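Local structure of sugar fermentation stimulation protein homolog (Pyrococcus furiosus, 4DA2) at residues 101-106 against 121-126; 142-147 against 183-188. The protein probably binds DNA and, with an OB fold joined to a PD-(D/E)xK nuclease-type domain that holds calcium ions, may act as a nuclease. The protein carries 1 engineered substitution. One frame throughout, in Å; residues are numbered along the deposited sequence.

How the interactions relate
Both contacts belong to the PD-(D/E)xK domain of the chain and to one mixed beta sheet, with centres 28 Å apart and nearest atoms about 18 Å apart. They follow one another in sequence: interaction 1 is complete before interaction 2 begins. The first is an antiparallel pairing of strands 104-108 and 115-122, far from the centre of the chain and tied by a disulfide; the second is a parallel pairing of strands 142-145 and 183-186, deeper in the fold. Strand 127-139 pairs with 115-122 and with 142-145, so both contacts join the same sheet through it. It carries the calcium ligands Glu131 and Thr132, and strand 115-122 carries Asp118.

Interaction 1: 101-106 against 121-126; sequences EGCRII and IECSKG. Engineered in segment 121-126: Ile121 (natural residue Leu).
The backbone N-H of Glu122 meets the carbonyl oxygen of Arg104 in the shorter of two strand bonds, 2.8 Å from N to O and nearly straight at 166°. The return bond, Arg104 N to Glu122 O at 3.0 Å, completes the antiparallel hydrogen-bonded pair, and Cys103 CA adds a CA-H...O contact to the same Glu122 oxygen. One residue further toward the loop ends, Cys103 SG and Cys123 SG are covalently joined at 2.1 Å. Each sulfur stands beside its own backbone N, anti to the carbonyl carbon, which turns the two toward each other; the bridge has a chi3 of 109°.

Next to it, the engineered Ile121 lays CG2 against Cys103 CB at 3.6 Å, while its other branch, CG1, reaches Ile105 CG1 at 3.7 Å. Beyond the segments, Ile121 also packs on Ile128 and Val130 of strand 127-139. On the face bearing Arg104 and Glu122, Ile106 CG2 lies over the centre of the Arg104 guanidinium and touches Glu122 OE1 at 3.5 Å, its side chain crossing that of Glu122 at about a right angle. Arg104 NH2 and Glu122 OE1 remain 4.3 Å apart, with the oxygen well out of the guanidinium plane, so any attraction is probably one of charge, with no N-H pointing at the oxygen. A water accepts from Ser124 N and donates to Glu101 O, linking the loop ends.

The beta hairpin formed by these strands is thus held covalently where its strands give way to loops, a crosslink that probably limits fraying at this partly exposed margin of the domain.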
loop_
_atom_site.group_PDB
_atom_site.type_symbol
_atom_site.label_atom_id
_atom_site.label_comp_id
_atom_site.label_asym_id
_atom_site.label_seq_id
_atom_site.Cartn_x
_atom_site.Cartn_y
_atom_site.Cartn_z
ATOM N N GLU A 101 -6.565 -3.494 19.050
ATOM C CA GLU A 101 -7.930 -3.622 19.569
ATOM C C GLU A 101 -8.307 -2.452 20.445
ATOM O O GLU A 101 -7.517 -1.985 21.266
ATOM C CB GLU A 101 -8.131 -4.940 20.327
ATOM C CG GLU A 101 -8.318 -6.137 19.401
ATOM C CD GLU A 101 -8.194 -7.476 20.115
ATOM O OE1 GLU A 101 -8.472 -7.540 21.338
ATOM O OE2 GLU A 101 -7.801 -8.462 19.445
ATOM N N GLY A 102 -9.522 -1.961 20.255
ATOM C CA GLY A 102 -9.994 -0.809 21.006
ATOM C C GLY A 102 -9.356 0.495 20.546
ATOM O O GLY A 102 -9.485 1.511 21.221
ATOM N N CYS A 103 -8.659 0.459 19.408
ATOM C CA CYS A 103 -8.054 1.663 18.824
ATOM C C CYS A 103 -8.791 2.062 17.561
ATOM O O CYS A 103 -9.286 1.202 16.822
ATOM C CB CYS A 103 -6.596 1.420 18.440
ATOM S SG CYS A 103 -5.541 0.760 19.704
ATOM N N ARG A 104 -8.828 3.366 17.288
ATOM C CA ARG A 104 -9.463 3.876 16.075
ATOM C C ARG A 104 -8.706 5.072 15.494
ATOM O O ARG A 104 -7.975 5.758 16.218
ATOM C CB ARG A 104 -10.901 4.291 16.375
ATOM C CG ARG A 104 -11.008 5.389 17.428
ATOM C CD ARG A 104 -12.425 5.757 17.757
ATOM N NE ARG A 104 -12.418 6.957 18.594
ATOM C CZ ARG A 104 -12.789 8.167 18.188
ATOM N NH1 ARG A 104 -13.248 8.368 16.953
ATOM N NH2 ARG A 104 -12.712 9.180 19.034
ATOM N N ILE A 105 -8.895 5.330 14.195
ATOM C CA ILE A 105 -8.253 6.509 13.553
ATOM C C ILE A 105 -8.968 7.771 14.047
ATOM O O ILE A 105 -10.202 7.831 14.049
ATOM C CB ILE A 105 -8.277 6.397 11.992
ATOM C CG1 ILE A 105 -7.443 5.178 11.555
ATOM C CG2 ILE A 105 -7.749 7.686 11.331
ATOM C CD1 ILE A 105 -7.815 4.591 10.172
ATOM N N ILE A 106 -8.192 8.753 14.499
ATOM C CA ILE A 106 -8.734 10.049 14.900
ATOM C C ILE A 106 -8.264 11.184 13.989
ATOM O O ILE A 106 -8.906 12.241 13.926
ATOM C CB ILE A 106 -8.445 10.379 16.396
ATOM C CG1 ILE A 106 -6.932 10.468 16.676
ATOM C CG2 ILE A 106 -9.116 9.354 17.306
ATOM C CD1 ILE A 106 -6.570 11.144 18.002
ATOM N N ILE A 121 -3.736 7.366 15.433
ATOM C CA ILE A 121 -4.680 6.382 15.961
ATOM C C ILE A 121 -4.725 6.517 17.483
ATOM O O ILE A 121 -3.694 6.683 18.135
ATOM C CB ILE A 121 -4.282 4.975 15.495
ATOM C CG1 ILE A 121 -4.646 4.841 14.018
ATOM C CG2 ILE A 121 -4.999 3.851 16.300
ATOM C CD1 ILE A 121 -4.064 3.619 13.339
ATOM N N GLU A 122 -5.931 6.478 18.031
ATOM C CA GLU A 122 -6.113 6.612 19.470
ATOM C C GLU A 122 -6.519 5.296 20.078
ATOM O O GLU A 122 -7.467 4.644 19.605
ATOM C CB GLU A 122 -7.126 7.715 19.801
ATOM C CG GLU A 122 -7.280 7.952 21.319
ATOM C CD GLU A 122 -8.290 9.051 21.666
ATOM O OE1 GLU A 122 -8.775 9.755 20.756
ATOM O OE2 GLU A 122 -8.578 9.213 22.863
ATOM N N CYS A 123 -5.785 4.896 21.115
ATOM C CA CYS A 123 -6.063 3.652 21.852
ATOM C C CYS A 123 -6.457 3.982 23.306
ATOM O O CYS A 123 -6.462 5.167 23.700
ATOM C CB CYS A 123 -4.833 2.754 21.860
ATOM S SG CYS A 123 -4.269 2.290 20.201
ATOM N N SER A 124 -6.762 2.948 24.087
ATOM C CA SER A 124 -7.081 3.127 25.506
ATOM C C SER A 124 -5.975 3.817 26.292
ATOM O O SER A 124 -6.247 4.729 27.076
ATOM C CB SER A 124 -7.398 1.791 26.167
ATOM O OG SER A 124 -8.693 1.366 25.813
ATOM N N LYS A 125 -4.739 3.389 26.086
ATOM C CA LYS A 125 -3.652 3.863 26.926
ATOM C C LYS A 125 -2.808 4.972 26.295
ATOM O O LYS A 125 -1.880 5.485 26.932
ATOM C CB LYS A 125 -2.781 2.686 27.381
ATOM C CG LYS A 125 -3.520 1.704 28.286
ATOM C CD LYS A 125 -2.703 0.455 28.554
ATOM C CE LYS A 125 -3.575 -0.641 29.138
ATOM N NZ LYS A 125 -2.790 -1.849 29.518
ATOM N N GLY A 126 -3.124 5.341 25.056
ATOM C CA GLY A 126 -2.367 6.384 24.361
ATOM C C GLY A 126 -2.606 6.455 22.863
ATOM O O GLY A 126 -3.521 5.828 22.337
HETATM O O HOH W 1 -7.019 0.370 23.104
#

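Interaction 2: 142-147 against 183-188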
loop_
_atom_site.group_PDB
_atom_site.type_symbol
_atom_site.label_atom_id
_atom_site.label_comp_id
_atom_site.label_asym_id
_atom_site.label_seq_id
_atom_site.Cartn_x
_atom_site.Cartn_y
_atom_site.Cartn_z
ATOM N N TYR A 142 8.487 -13.053 -1.259
ATOM C CA TYR A 142 8.571 -11.735 -0.600
ATOM C C TYR A 142 7.757 -10.678 -1.349
ATOM O O TYR A 142 7.785 -10.635 -2.581
ATOM C CB TYR A 142 10.023 -11.230 -0.508
ATOM C CG TYR A 142 10.904 -12.049 0.403
ATOM C CD1 TYR A 142 11.100 -11.676 1.741
ATOM C CD2 TYR A 142 11.549 -13.195 -0.067
ATOM C CE1 TYR A 142 11.916 -12.445 2.598
ATOM C CE2 TYR A 142 12.363 -13.956 0.766
ATOM C CZ TYR A 142 12.539 -13.577 2.100
ATOM O OH TYR A 142 13.337 -14.347 2.919
ATOM N N ALA A 143 7.028 -9.854 -0.596
ATOM C CA ALA A 143 6.635 -8.508 -1.062
ATOM C C ALA A 143 7.726 -7.550 -0.627
ATOM O O ALA A 143 8.299 -7.705 0.475
ATOM C CB ALA A 143 5.327 -8.107 -0.439
ATOM N N MET A 144 8.013 -6.554 -1.464
ATOM C CA MET A 144 9.097 -5.622 -1.192
ATOM C C MET A 144 8.749 -4.166 -1.398
ATOM O O MET A 144 7.798 -3.809 -2.167
ATOM C CB MET A 144 10.329 -5.993 -2.019
ATOM C CG MET A 144 10.754 -7.421 -1.794
ATOM S SD MET A 144 12.409 -7.653 -2.476
ATOM C CE MET A 144 12.149 -7.306 -4.233
ATOM N N TYR A 145 9.498 -3.321 -0.678
ATOM C CA TYR A 145 9.416 -1.875 -0.831
ATOM C C TYR A 145 10.800 -1.279 -0.686
ATOM O O TYR A 145 11.583 -1.745 0.153
ATOM C CB TYR A 145 8.446 -1.295 0.208
ATOM C CG TYR A 145 8.559 0.197 0.412
ATOM C CD1 TYR A 145 7.698 1.092 -0.266
ATOM C CD2 TYR A 145 9.537 0.725 1.251
ATOM C CE1 TYR A 145 7.797 2.475 -0.058
ATOM C CE2 TYR A 145 9.656 2.118 1.463
ATOM C CZ TYR A 145 8.777 2.971 0.815
ATOM O OH TYR A 145 8.910 4.318 1.025
ATOM N N PRO A 146 11.113 -0.227 -1.473
ATOM C CA PRO A 146 10.270 0.345 -2.536
ATOM C C PRO A 146 10.789 -0.216 -3.853
ATOM O O PRO A 146 11.726 -1.017 -3.828
ATOM C CB PRO A 146 10.585 1.831 -2.438
ATOM C CG PRO A 146 12.025 1.855 -2.070
ATOM C CD PRO A 146 12.260 0.647 -1.174
ATOM N N ASP A 147 10.238 0.201 -4.994
ATOM C CA ASP A 147 10.809 -0.291 -6.259
ATOM C C ASP A 147 11.770 0.678 -6.948
ATOM O O ASP A 147 12.330 0.378 -8.003
ATOM C CB ASP A 147 9.735 -0.841 -7.215
ATOM C CG ASP A 147 8.858 0.240 -7.804
ATOM O OD1 ASP A 147 9.204 1.434 -7.671
ATOM O OD2 ASP A 147 7.824 -0.121 -8.410
ATOM N N LYS A 183 6.044 -13.315 3.023
ATOM C CA LYS A 183 7.095 -12.544 3.712
ATOM C C LYS A 183 7.229 -11.134 3.159
ATOM O O LYS A 183 6.683 -10.836 2.110
ATOM C CB LYS A 183 8.456 -13.261 3.603
ATOM C CG LYS A 183 8.460 -14.652 4.231
ATOM C CD LYS A 183 9.870 -15.222 4.302
ATOM C CE LYS A 183 10.277 -15.850 2.982
ATOM N NZ LYS A 183 9.735 -17.224 2.830
ATOM N N PHE A 184 7.914 -10.277 3.911
ATOM C CA PHE A 184 8.287 -8.946 3.466
ATOM C C PHE A 184 9.767 -8.681 3.685
ATOM O O PHE A 184 10.287 -9.052 4.727
ATOM C CB PHE A 184 7.453 -7.848 4.217
ATOM C CG PHE A 184 8.016 -6.460 4.018
ATOM C CD1 PHE A 184 7.641 -5.684 2.917
ATOM C CD2 PHE A 184 9.008 -5.972 4.868
ATOM C CE1 PHE A 184 8.245 -4.421 2.706
ATOM C CE2 PHE A 184 9.585 -4.723 4.682
ATOM C CZ PHE A 184 9.208 -3.940 3.584
ATOM N N LYS A 185 10.444 -8.006 2.744
ATOM C CA LYS A 185 11.740 -7.373 3.023
ATOM C C LYS A 185 11.926 -6.105 2.199
ATOM O O LYS A 185 11.310 -5.987 1.136
ATOM C CB LYS A 185 12.898 -8.345 2.758
ATOM C CG LYS A 185 13.044 -8.730 1.300
ATOM C CD LYS A 185 14.090 -9.833 1.162
ATOM C CE LYS A 185 14.253 -10.219 -0.307
ATOM N NZ LYS A 185 15.319 -11.269 -0.470
ATOM N N PRO A 186 12.756 -5.159 2.682
ATOM C CA PRO A 186 13.104 -4.002 1.841
ATOM C C PRO A 186 13.862 -4.433 0.584
ATOM O O PRO A 186 14.613 -5.416 0.601
ATOM C CB PRO A 186 14.002 -3.146 2.722
ATOM C CG PRO A 186 13.858 -3.696 4.145
ATOM C CD PRO A 186 13.430 -5.127 3.997
ATOM N N TYR A 187 13.575 -3.745 -0.512
ATOM C CA TYR A 187 14.299 -3.944 -1.756
ATOM C C TYR A 187 15.463 -2.970 -1.695
ATOM O O TYR A 187 15.352 -1.796 -2.040
ATOM C CB TYR A 187 13.391 -3.724 -2.961
ATOM C CG TYR A 187 14.079 -3.908 -4.308
ATOM C CD1 TYR A 187 14.870 -5.024 -4.552
ATOM C CD2 TYR A 187 13.899 -2.970 -5.337
ATOM C CE1 TYR A 187 15.491 -5.207 -5.783
ATOM C CE2 TYR A 187 14.513 -3.160 -6.594
ATOM C CZ TYR A 187 15.314 -4.269 -6.778
ATOM O OH TYR A 187 15.923 -4.467 -7.991
ATOM N N LYS A 188 16.591 -3.499 -1.213
ATOM C CA LYS A 188 17.801 -2.712 -0.928
ATOM C C LYS A 188 18.252 -1.953 -2.166
ATOM O O LYS A 188 18.492 -0.758 -2.081
ATOM C CB LYS A 188 18.918 -3.640 -0.421
ATOM C CG LYS A 188 20.141 -2.896 0.133
ATOM C CD LYS A 188 21.082 -3.812 0.909
ATOM C CE LYS A 188 22.292 -3.032 1.422
ATOM N NZ LYS A 188 23.390 -3.937 1.882
#
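Tyr142 places its ring between two lysine side chains of the neighbouring strand. Lys185 CD lies 3.5 Å above one face, offset toward the rim, and the extended chain carries NZ over the same face, 4.3 Å from the ring centroid and 14° off the normal: a cation-pi contact. Across the opposite face Lys183, bent at chi3 and chi4, folds back to bring CE to 3.3 Å from Tyr142 CZ; its own NZ is distant, at most a weak attraction. The ammonium of Lys185 also forms a salt bridge with Glu139, and the Tyr142 hydroxyl is hydrogen-bonded to Glu230. With an alanine here, both lysine chains would probably lose the surface they pack on, Lys185 NZ its aromatic partner and Glu230 its hydroxyl mate.

Met144 runs alongside Lys185, SD to CE 3.8 Å, and bends at chi3 to set its methyl CE 3.6 Å from Tyr187 CD1; the sulfur approaches that ring obliquely, as a Met-aromatic contact. Tyr187 swings CG away from its backbone N (chi1 180°), which brings an edge of its ring to Pro146 O. On the other face of the sheet Phe184 CE1 meets Tyr145 CB at 4.0 Å.

Two parallel strand bonds underlie these contacts: Ala143 N to Lys183 O at 2.9 Å and Lys185 N to Ala143 O at 3.1 Å. Just past the strand, Tyr187 N donates to Tyr145 O from above the carbonyl plane.

This is a parallel pairing within the sheet of the PD-(D/E)xK domain, its strands separated along the chain by helix 151-165 and strand 169-176. Strand 127-139 flanks 142-145, and strand 220-229 flanks 183-186. Phe184 and Tyr145 meet Phe174 of strand 169-176, while helix 192-204 receives Tyr145 and Pro146 on Ile194 and Pro186 on Ala195 and Leu198.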